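Local structure of HAD-superfamily hydrolase, subfamily IA, variant 1 (Ehrlichia chaffeensis, 3KZX) at residues A[29-34]-A[124-129]; A[35-40]-A[100-105]; A[157-162]-A[190-195]. The protein probably hydrolyses 2-phosphoglycolate to glycolate and phosphate, as a member of the CbbY/CbbZ/Gph/YieH family of HAD-like hydrolases. All coordinates share one frame; numbering follows the deposited sequence.

Interaction 1 (A[29-34]-A[124-129]); sequences IFDWYN and IVSNKN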
loop_
_atom_site.group_PDB
_atom_site.type_symbol
_atom_site.label_atom_id
_atom_site.label_comp_id
_atom_site.label_asym_id
_atom_site.label_seq_id
_atom_site.Cartn_x
_atom_site.Cartn_y
_atom_site.Cartn_z
ATOM N N ILE A 29 10.940 -1.160 -0.120
ATOM C CA ILE A 29 9.746 -1.961 -0.357
ATOM C C ILE A 29 8.528 -1.096 -0.037
ATOM O O ILE A 29 8.524 -0.398 0.962
ATOM C CB ILE A 29 9.741 -3.254 0.502
ATOM C CG1 ILE A 29 11.004 -4.092 0.232
ATOM C CG2 ILE A 29 8.495 -4.115 0.174
ATOM C CD1 ILE A 29 11.109 -5.322 1.110
ATOM N N PHE A 30 7.489 -1.172 -0.889
ATOM C CA PHE A 30 6.254 -0.417 -0.711
ATOM C C PHE A 30 5.069 -1.331 -0.579
ATOM O O PHE A 30 4.989 -2.323 -1.275
ATOM C CB PHE A 30 5.971 0.473 -1.924
ATOM C CG PHE A 30 6.942 1.609 -2.108
ATOM C CD1 PHE A 30 6.685 2.859 -1.534
ATOM C CD2 PHE A 30 8.105 1.453 -2.849
ATOM C CE1 PHE A 30 7.549 3.906 -1.696
ATOM C CE2 PHE A 30 8.993 2.529 -3.005
ATOM C CZ PHE A 30 8.705 3.739 -2.443
ATOM N N ASP A 31 4.118 -0.972 0.266
ATOM C CA ASP A 31 2.805 -1.568 0.165
ATOM C C ASP A 31 2.037 -0.813 -0.909
ATOM O O ASP A 31 2.438 0.299 -1.308
ATOM C CB ASP A 31 2.101 -1.446 1.512
ATOM C CG ASP A 31 0.923 -2.434 1.669
ATOM O OD1 ASP A 31 0.584 -3.171 0.720
ATOM O OD2 ASP A 31 0.370 -2.476 2.780
ATOM N N TRP A 32 0.941 -1.411 -1.385
ATOM C CA TRP A 32 0.163 -0.864 -2.468
ATOM C C TRP A 32 -1.032 -0.052 -1.898
ATOM O O TRP A 32 -0.984 1.179 -1.804
ATOM C CB TRP A 32 -0.249 -2.021 -3.412
ATOM C CG TRP A 32 -0.973 -1.642 -4.619
ATOM C CD1 TRP A 32 -2.278 -1.928 -4.910
ATOM C CD2 TRP A 32 -0.483 -0.858 -5.718
ATOM N NE1 TRP A 32 -2.620 -1.390 -6.123
ATOM C CE2 TRP A 32 -1.535 -0.732 -6.641
ATOM C CE3 TRP A 32 0.745 -0.254 -6.007
ATOM C CZ2 TRP A 32 -1.399 -0.035 -7.844
ATOM C CZ3 TRP A 32 0.875 0.447 -7.204
ATOM C CH2 TRP A 32 -0.196 0.548 -8.103
ATOM N N TYR A 33 -2.067 -0.736 -1.440
ATOM C CA TYR A 33 -3.262 -0.046 -0.985
ATOM C C TYR A 33 -2.975 0.759 0.295
ATOM O O TYR A 33 -2.423 0.233 1.231
ATOM C CB TYR A 33 -4.392 -1.031 -0.695
ATOM C CG TYR A 33 -5.104 -1.614 -1.909
ATOM C CD1 TYR A 33 -5.363 -0.842 -3.050
ATOM C CD2 TYR A 33 -5.561 -2.900 -1.885
ATOM C CE1 TYR A 33 -6.010 -1.388 -4.134
ATOM C CE2 TYR A 33 -6.247 -3.458 -2.964
ATOM C CZ TYR A 33 -6.457 -2.712 -4.085
ATOM O OH TYR A 33 -7.161 -3.284 -5.130
ATOM N N ASN A 34 -3.371 2.039 0.303
ATOM C CA ASN A 34 -3.210 2.936 1.460
ATOM C C ASN A 34 -1.765 3.352 1.788
ATOM O O ASN A 34 -1.510 4.026 2.782
ATOM C CB ASN A 34 -3.977 2.386 2.656
ATOM C CG ASN A 34 -5.419 2.061 2.284
ATOM O OD1 ASN A 34 -6.179 2.948 1.886
ATOM N ND2 ASN A 34 -5.785 0.789 2.342
ATOM N N ILE A 124 7.340 -4.226 -4.398
ATOM C CA ILE A 124 6.025 -4.133 -3.734
ATOM C C ILE A 124 5.751 -5.431 -2.994
ATOM O O ILE A 124 5.974 -6.537 -3.521
ATOM C CB ILE A 124 4.901 -3.819 -4.729
ATOM C CG1 ILE A 124 4.980 -2.331 -5.153
ATOM C CG2 ILE A 124 3.448 -4.129 -4.186
ATOM C CD1 ILE A 124 4.283 -2.078 -6.445
ATOM N N VAL A 125 5.284 -5.282 -1.763
ATOM C CA VAL A 125 4.760 -6.401 -0.981
ATOM C C VAL A 125 3.370 -6.041 -0.419
ATOM O O VAL A 125 3.253 -5.146 0.409
ATOM C CB VAL A 125 5.714 -6.806 0.136
ATOM C CG1 VAL A 125 5.132 -7.957 1.000
ATOM C CG2 VAL A 125 7.051 -7.223 -0.462
ATOM N N SER A 126 2.349 -6.775 -0.893
ATOM C CA SER A 126 0.950 -6.499 -0.687
ATOM C C SER A 126 0.184 -7.788 -0.414
ATOM O O SER A 126 0.575 -8.859 -0.916
ATOM C CB SER A 126 0.373 -5.843 -1.957
ATOM O OG SER A 126 -1.027 -5.654 -1.847
ATOM N N ASN A 127 -0.909 -7.693 0.354
ATOM C CA ASN A 127 -1.847 -8.801 0.513
ATOM C C ASN A 127 -2.939 -8.867 -0.568
ATOM O O ASN A 127 -3.760 -9.783 -0.565
ATOM C CB ASN A 127 -2.463 -8.818 1.918
ATOM C CG ASN A 127 -1.495 -9.345 2.982
ATOM O OD1 ASN A 127 -0.323 -9.709 2.692
ATOM N ND2 ASN A 127 -1.984 -9.391 4.240
ATOM N N LYS A 128 -2.930 -7.930 -1.499
ATOM C CA LYS A 128 -3.755 -8.062 -2.679
ATOM C C LYS A 128 -3.335 -9.286 -3.496
ATOM O O LYS A 128 -2.151 -9.609 -3.602
ATOM C CB LYS A 128 -3.692 -6.817 -3.545
ATOM C CG LYS A 128 -4.605 -6.825 -4.749
ATOM C CD LYS A 128 -4.508 -5.523 -5.522
ATOM C CE LYS A 128 -5.333 -5.543 -6.767
ATOM N NZ LYS A 128 -6.786 -5.749 -6.479
ATOM N N ASN A 129 -4.311 -9.951 -4.111
ATOM C CA ASN A 129 -3.994 -11.068 -5.018
ATOM C C ASN A 129 -2.891 -10.686 -5.989
ATOM O O ASN A 129 -2.998 -9.669 -6.666
ATOM C CB ASN A 129 -5.245 -11.444 -5.815
ATOM C CG ASN A 129 -4.995 -12.554 -6.744
ATOM O OD1 ASN A 129 -4.686 -12.333 -7.907
ATOM N ND2 ASN A 129 -5.018 -13.791 -6.218
HETATM O O HOH W 1 -1.424 -5.496 2.219
HETATM O O HOH W 2 -1.850 -3.496 -0.478
#

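Interaction 2 (A[35-40]-A[100-105]); sequences TLIDTS and DNFMLN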
loop_
_atom_site.group_PDB
_atom_site.type_symbol
_atom_site.label_atom_id
_atom_site.label_comp_id
_atom_site.label_asym_id
_atom_site.label_seq_id
_atom_site.Cartn_x
_atom_site.Cartn_y
_atom_site.Cartn_z
ATOM N N THR A 35 -0.842 2.988 0.902
ATOM C CA THR A 35 0.532 3.481 0.913
ATOM C C THR A 35 0.740 4.151 -0.443
ATOM O O THR A 35 0.481 5.364 -0.593
ATOM C CB THR A 35 1.530 2.326 1.252
ATOM O OG1 THR A 35 1.170 1.793 2.545
ATOM C CG2 THR A 35 3.002 2.845 1.285
ATOM N N LEU A 36 1.163 3.404 -1.458
ATOM C CA LEU A 36 1.257 4.030 -2.783
ATOM C C LEU A 36 -0.101 4.573 -3.301
ATOM O O LEU A 36 -0.148 5.641 -3.905
ATOM C CB LEU A 36 1.905 3.106 -3.818
ATOM C CG LEU A 36 3.419 2.825 -3.680
ATOM C CD1 LEU A 36 3.849 1.643 -4.587
ATOM C CD2 LEU A 36 4.265 4.119 -3.957
ATOM N N ILE A 37 -1.167 3.817 -3.099
ATOM C CA ILE A 37 -2.476 4.074 -3.670
ATOM C C ILE A 37 -3.464 4.621 -2.630
ATOM O O ILE A 37 -3.560 4.111 -1.514
ATOM C CB ILE A 37 -3.042 2.769 -4.267
ATOM C CG1 ILE A 37 -2.312 2.432 -5.574
ATOM C CG2 ILE A 37 -4.622 2.828 -4.439
ATOM C CD1 ILE A 37 -2.676 3.362 -6.751
ATOM N N ASP A 38 -4.190 5.661 -3.011
ATOM C CA ASP A 38 -5.226 6.259 -2.194
ATOM C C ASP A 38 -6.525 5.546 -2.542
ATOM O O ASP A 38 -7.009 5.676 -3.675
ATOM C CB ASP A 38 -5.315 7.760 -2.494
ATOM C CG ASP A 38 -6.346 8.460 -1.639
ATOM O OD1 ASP A 38 -7.230 7.773 -1.054
ATOM O OD2 ASP A 38 -6.298 9.705 -1.604
ATOM N N THR A 39 -7.070 4.756 -1.617
ATOM C CA THR A 39 -8.290 3.979 -1.933
ATOM C C THR A 39 -9.593 4.792 -1.697
ATOM O O THR A 39 -10.683 4.274 -1.855
ATOM C CB THR A 39 -8.377 2.639 -1.187
ATOM O OG1 THR A 39 -8.399 2.863 0.220
ATOM C CG2 THR A 39 -7.176 1.727 -1.521
ATOM N N SER A 40 -9.462 6.048 -1.328
ATOM C CA SER A 40 -10.616 6.904 -1.057
ATOM C C SER A 40 -10.966 7.821 -2.238
ATOM O O SER A 40 -11.950 8.545 -2.175
ATOM C CB SER A 40 -10.351 7.760 0.176
ATOM O OG SER A 40 -9.546 8.893 -0.180
ATOM N N ASP A 100 -9.440 -1.645 -10.536
ATOM C CA ASP A 100 -9.483 -0.390 -9.784
ATOM C C ASP A 100 -9.340 0.832 -10.713
ATOM O O ASP A 100 -8.801 0.727 -11.793
ATOM C CB ASP A 100 -8.328 -0.375 -8.750
ATOM C CG ASP A 100 -8.499 -1.412 -7.620
ATOM O OD1 ASP A 100 -9.635 -1.695 -7.194
ATOM O OD2 ASP A 100 -7.480 -1.927 -7.136
ATOM N N ASN A 101 -9.775 1.993 -10.262
ATOM C CA ASN A 101 -9.520 3.260 -10.965
ATOM C C ASN A 101 -8.829 4.248 -10.020
ATOM O O ASN A 101 -8.978 5.466 -10.172
ATOM C CB ASN A 101 -10.832 3.884 -11.492
ATOM N N PHE A 102 -8.092 3.717 -9.040
ATOM C CA PHE A 102 -7.527 4.543 -7.965
ATOM C C PHE A 102 -6.360 5.357 -8.455
ATOM O O PHE A 102 -5.617 4.961 -9.374
ATOM C CB PHE A 102 -7.022 3.688 -6.793
ATOM C CG PHE A 102 -8.073 2.923 -6.075
ATOM C CD1 PHE A 102 -9.248 3.538 -5.652
ATOM C CD2 PHE A 102 -7.866 1.592 -5.751
ATOM C CE1 PHE A 102 -10.200 2.814 -4.976
ATOM C CE2 PHE A 102 -8.821 0.867 -5.065
ATOM C CZ PHE A 102 -9.992 1.494 -4.667
ATOM N N MET A 103 -6.150 6.470 -7.771
ATOM C CA MET A 103 -5.018 7.307 -8.045
ATOM C C MET A 103 -3.964 7.034 -6.987
ATOM O O MET A 103 -4.279 6.585 -5.906
ATOM C CB MET A 103 -5.473 8.744 -8.058
ATOM C CG MET A 103 -6.586 8.968 -9.079
ATOM S SD MET A 103 -6.043 8.578 -10.764
ATOM C CE MET A 103 -6.647 6.924 -11.061
ATOM N N LEU A 104 -2.715 7.268 -7.342
ATOM C CA LEU A 104 -1.629 7.244 -6.403
ATOM C C LEU A 104 -1.737 8.405 -5.403
ATOM O O LEU A 104 -2.322 9.468 -5.692
ATOM C CB LEU A 104 -0.301 7.341 -7.169
ATOM C CG LEU A 104 0.142 6.180 -8.067
ATOM C CD1 LEU A 104 1.355 6.596 -8.967
ATOM C CD2 LEU A 104 0.529 4.984 -7.245
ATOM N N ASN A 105 -1.219 8.192 -4.208
ATOM C CA ASN A 105 -1.107 9.254 -3.255
ATOM C C ASN A 105 -0.121 10.300 -3.742
ATOM O O ASN A 105 0.787 10.004 -4.501
ATOM C CB ASN A 105 -0.672 8.719 -1.882
ATOM C CG ASN A 105 -1.854 8.313 -1.038
ATOM O OD1 ASN A 105 -2.777 9.095 -0.891
ATOM N ND2 ASN A 105 -1.834 7.101 -0.480
HETATM O O HOH W 3 -7.370 7.389 -5.727
#

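Interaction 3 (A[157-162]-A[190-195]); sequences TIKPSP and IQSAIE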
loop_
_atom_site.group_PDB
_atom_site.type_symbol
_atom_site.label_atom_id
_atom_site.label_comp_id
_atom_site.label_asym_id
_atom_site.label_seq_id
_atom_site.Cartn_x
_atom_site.Cartn_y
_atom_site.Cartn_z
ATOM N N THR A 157 2.265 -17.679 2.672
ATOM C CA THR A 157 1.642 -16.887 3.736
ATOM C C THR A 157 1.409 -15.437 3.276
ATOM O O THR A 157 1.725 -15.057 2.134
ATOM C CB THR A 157 2.491 -16.955 5.057
ATOM O OG1 THR A 157 3.820 -16.484 4.786
ATOM C CG2 THR A 157 2.552 -18.411 5.610
ATOM N N ILE A 158 0.823 -14.645 4.147
ATOM C CA ILE A 158 0.572 -13.214 3.871
ATOM C C ILE A 158 1.096 -12.410 5.061
ATOM O O ILE A 158 1.373 -12.983 6.107
ATOM C CB ILE A 158 -0.950 -12.939 3.618
ATOM C CG1 ILE A 158 -1.817 -13.492 4.744
ATOM C CG2 ILE A 158 -1.414 -13.537 2.273
ATOM C CD1 ILE A 158 -3.350 -13.125 4.632
ATOM N N LYS A 159 1.224 -11.092 4.908
ATOM C CA LYS A 159 1.615 -10.218 6.017
ATOM C C LYS A 159 0.540 -10.398 7.062
ATOM O O LYS A 159 -0.642 -10.575 6.701
ATOM C CB LYS A 159 1.719 -8.753 5.550
ATOM C CG LYS A 159 2.812 -8.525 4.466
ATOM C CD LYS A 159 2.783 -7.078 3.924
ATOM C CE LYS A 159 1.469 -6.740 3.205
ATOM N NZ LYS A 159 1.428 -5.302 2.768
ATOM N N PRO A 160 0.924 -10.396 8.351
ATOM C CA PRO A 160 2.211 -9.957 8.945
ATOM C C PRO A 160 3.370 -10.975 8.956
ATOM O O PRO A 160 4.416 -10.689 9.546
ATOM C CB PRO A 160 1.826 -9.633 10.377
ATOM C CG PRO A 160 0.740 -10.597 10.657
ATOM C CD PRO A 160 -0.058 -10.719 9.397
ATOM N N SER A 161 3.203 -12.121 8.316
ATOM C CA SER A 161 4.324 -13.042 8.173
ATOM C C SER A 161 5.441 -12.284 7.471
ATOM O O SER A 161 5.164 -11.482 6.570
ATOM C CB SER A 161 3.983 -14.254 7.293
ATOM O OG SER A 161 5.173 -14.992 6.980
ATOM N N PRO A 162 6.693 -12.574 7.841
ATOM C CA PRO A 162 7.837 -12.032 7.112
ATOM C C PRO A 162 8.067 -12.640 5.728
ATOM O O PRO A 162 8.767 -12.031 4.899
ATOM C CB PRO A 162 9.009 -12.339 8.038
ATOM C CG PRO A 162 8.614 -13.605 8.690
ATOM C CD PRO A 162 7.131 -13.408 8.975
ATOM N N ILE A 190 4.343 -3.158 9.349
ATOM C CA ILE A 190 5.379 -2.912 10.348
ATOM C C ILE A 190 5.875 -4.209 10.941
ATOM O O ILE A 190 7.073 -4.431 11.027
ATOM C CB ILE A 190 4.859 -1.947 11.439
ATOM C CG1 ILE A 190 4.625 -0.556 10.847
ATOM C CG2 ILE A 190 5.806 -1.873 12.625
ATOM C CD1 ILE A 190 3.839 0.331 11.747
ATOM N N GLN A 191 4.954 -5.077 11.343
ATOM C CA GLN A 191 5.322 -6.354 11.950
ATOM C C GLN A 191 6.089 -7.255 10.938
ATOM O O GLN A 191 7.098 -7.875 11.276
ATOM C CB GLN A 191 4.026 -7.012 12.450
ATOM C CG GLN A 191 4.163 -8.419 12.975
ATOM C CD GLN A 191 4.636 -8.482 14.400
ATOM O OE1 GLN A 191 5.073 -9.537 14.855
ATOM N NE2 GLN A 191 4.550 -7.370 15.114
ATOM N N SER A 192 5.621 -7.320 9.694
ATOM C CA SER A 192 6.285 -8.114 8.670
ATOM C C SER A 192 7.729 -7.619 8.494
ATOM O O SER A 192 8.696 -8.417 8.444
ATOM C CB SER A 192 5.465 -8.017 7.380
ATOM O OG SER A 192 6.023 -8.738 6.305
ATOM N N ALA A 193 7.886 -6.304 8.437
ATOM C CA ALA A 193 9.214 -5.708 8.273
ATOM C C ALA A 193 10.147 -6.117 9.406
ATOM O O ALA A 193 11.264 -6.590 9.161
ATOM C CB ALA A 193 9.097 -4.199 8.247
ATOM N N ILE A 194 9.671 -5.938 10.646
ATOM C CA ILE A 194 10.455 -6.275 11.854
ATOM C C ILE A 194 10.808 -7.755 11.900
ATOM O O ILE A 194 11.981 -8.097 12.123
ATOM C CB ILE A 194 9.714 -5.846 13.128
ATOM C CG1 ILE A 194 9.602 -4.326 13.214
ATOM C CG2 ILE A 194 10.404 -6.357 14.420
ATOM C CD1 ILE A 194 8.779 -3.871 14.423
ATOM N N GLU A 195 9.831 -8.634 11.616
ATOM C CA GLU A 195 10.032 -10.098 11.639
ATOM C C GLU A 195 11.024 -10.507 10.537
ATOM O O GLU A 195 11.733 -11.507 10.653
ATOM C CB GLU A 195 8.691 -10.859 11.465
ATOM C CG GLU A 195 7.714 -10.865 12.729
ATOM C CD GLU A 195 6.567 -11.905 12.653
ATOM O OE1 GLU A 195 5.372 -11.552 12.917
ATOM O OE2 GLU A 195 6.852 -13.078 12.338
#

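Interaction 1 (A[29-34]-A[124-129])
The Y33 ring is met obliquely by the aliphatic chain of K128, CD coming to 3.7 Å from CZ, while W32 CD1 lies over one of its faces, displaced toward the rim. The W32 indole is also touched obliquely, by I124 CD1 at 4.0 Å from CE3 and, more distantly, by K128 CD. These groups stand at the C-terminal edge of the Rossmann-like HAD core, where strand 27-30 runs parallel to strand 121-126. By position, D31 is the first aspartate of HAD motif I, consistent with the nucleophile of this superfamily, and S126 is the motif II residue; the wide pi-type turn at 32-34 probably corresponds to the squiggle of the HAD fold. Upstream the strands are tied by V125 N donating to F30 O at 3.0 Å, with an N-H...O angle of 156°. Packing is tightest at the methyls beside this bond, I29 CG2 lying 3.5 Å from V125 CG2. The D31 carboxylate receives W32 N at OD1 from above its plane. OD1 also approaches V125 O, another acceptor, without bonding; K159 NZ reaches both residues, salt-bridged to D31 OD2 and hydrogen-bonded to V125 O. One water joins the strand ends, donating to D31 OD1 at 2.7 Å, accepting from Y33 N and bonding to S126 OG. S126 OG in turn accepts from K128 N, closing an ST turn where the chain bends away after the strand. D100 OD2 is a probable, unusually close partner of the Y33 hydroxyl. K128 is extended through its first three torsions and bends only at the last (chi4 61°), which turns NZ onto Y33 OH at 2.8 Å.

Interaction 2 (A[35-40]-A[100-105])
The flap hairpin of the HAD fold, into which the helical cap of this family is inserted, is framed here by strands 37-38 and 103-104, with I37 and L104 forming an antiparallel non-hydrogen-bonded pair. Three direct hydrogen bonds hold the two segments. D38 N donates to M103 O at 3.0 Å, nearly along the C=O axis, and N105 N reaches L36 O at 2.8 Å. The third comes from the N105 side chain: ND2 donates to T35 O at 2.9 Å in an almost straight bond (170°), the acceptor lying in the amide plane although the donor stands above the carbonyl plane. N105 thus grips two successive carbonyls at the end of helix 32-36, and its OD1 rests against D38 CB. D38 turns its carboxylate elsewhere: with CG anti to the backbone N (chi1 -178°), OD1 accepts from S40 N, closing an Asx turn, and on its syn lone pair also from S40 OG. F102 carries much of the apolar contact. T39 CA sits over one ring face, 3.9 Å from the centroid and 18° off the normal, a CH-pi contact, while I37 CG2 presses on F102 CB at 3.5 Å. From the other branch of the same isoleucine, CD1 meets L104 CD2 at 3.6 Å. Beyond the hairpin, helix 82-95 of the cap packs on F102 through Y89 and L93, and A108 and I109 of helix 108-117 touch L36 and L104 respectively.

Interaction 3 (A[157-162]-A[190-195])
S192 is the tight point of this contact: its OG donates to S161 O at 2.9 Å, from above the carbonyl plane, and its CA lies 3.3 Å from P160 O in a CA-H...O contact. The torsion matters here, since placing OG anti to the backbone N (chi1 179°) swings the hydroxyl off helix 187-195 onto the loop 157-162. The same oxygen also rests 3.7 Å from K159 CG, so that the hydroxyl touches the lysine stem as well as the carbonyl it donates to. By position, K159 is the conserved lysine of HAD motif III, and the peptide bond joining it to P160 is cis. Its stem passes the helix while its ammonium group leads away from S192, to a salt bridge with D189. The outer side is looser and more open to solvent. P160, itself exposed, meets Q191 through CB, 3.7 Å from Q191 CG. P162 leans obliquely on the stem of E195, CB against CB at 3.7 Å. The E195 carboxylate passes near P162 CD, but this side chain is exposed and has two conformations, so the place of its carboxylate is doubtful. These carbon contacts contrast with the directed hydrogen bond of the serine. The loop leads straight into helix 163-172, whose start is capped by S161 OG accepting from E163 N. V165 of that helix touches S192, while F182 of strand 180-184 touches both K159 and A193, setting the contact where two helices meet over the central parallel sheet.

How the interactions relate
Interactions 1 and 3 meet at what is, by family comparison, the phosphatase active site: K159 of interaction 3 sends NZ to within 3.0 Å of D31 OD2 in interaction 1, although the contact centres are about 12 Å apart. Interaction 2 adjoins interaction 1 from the cap side, its centre about 11 Å away. Helix 32-36 serves both, and the join is secured by T39 OG1 hydrogen-bonding to N34 OD1 at 2.8 Å and by Y33 CD1 packing 3.5 Å from T39 CG2. Interactions 2 and 3 do not touch, their nearest atoms being about 7 Å apart. Interaction 1 therefore links the flap to the lysine loop.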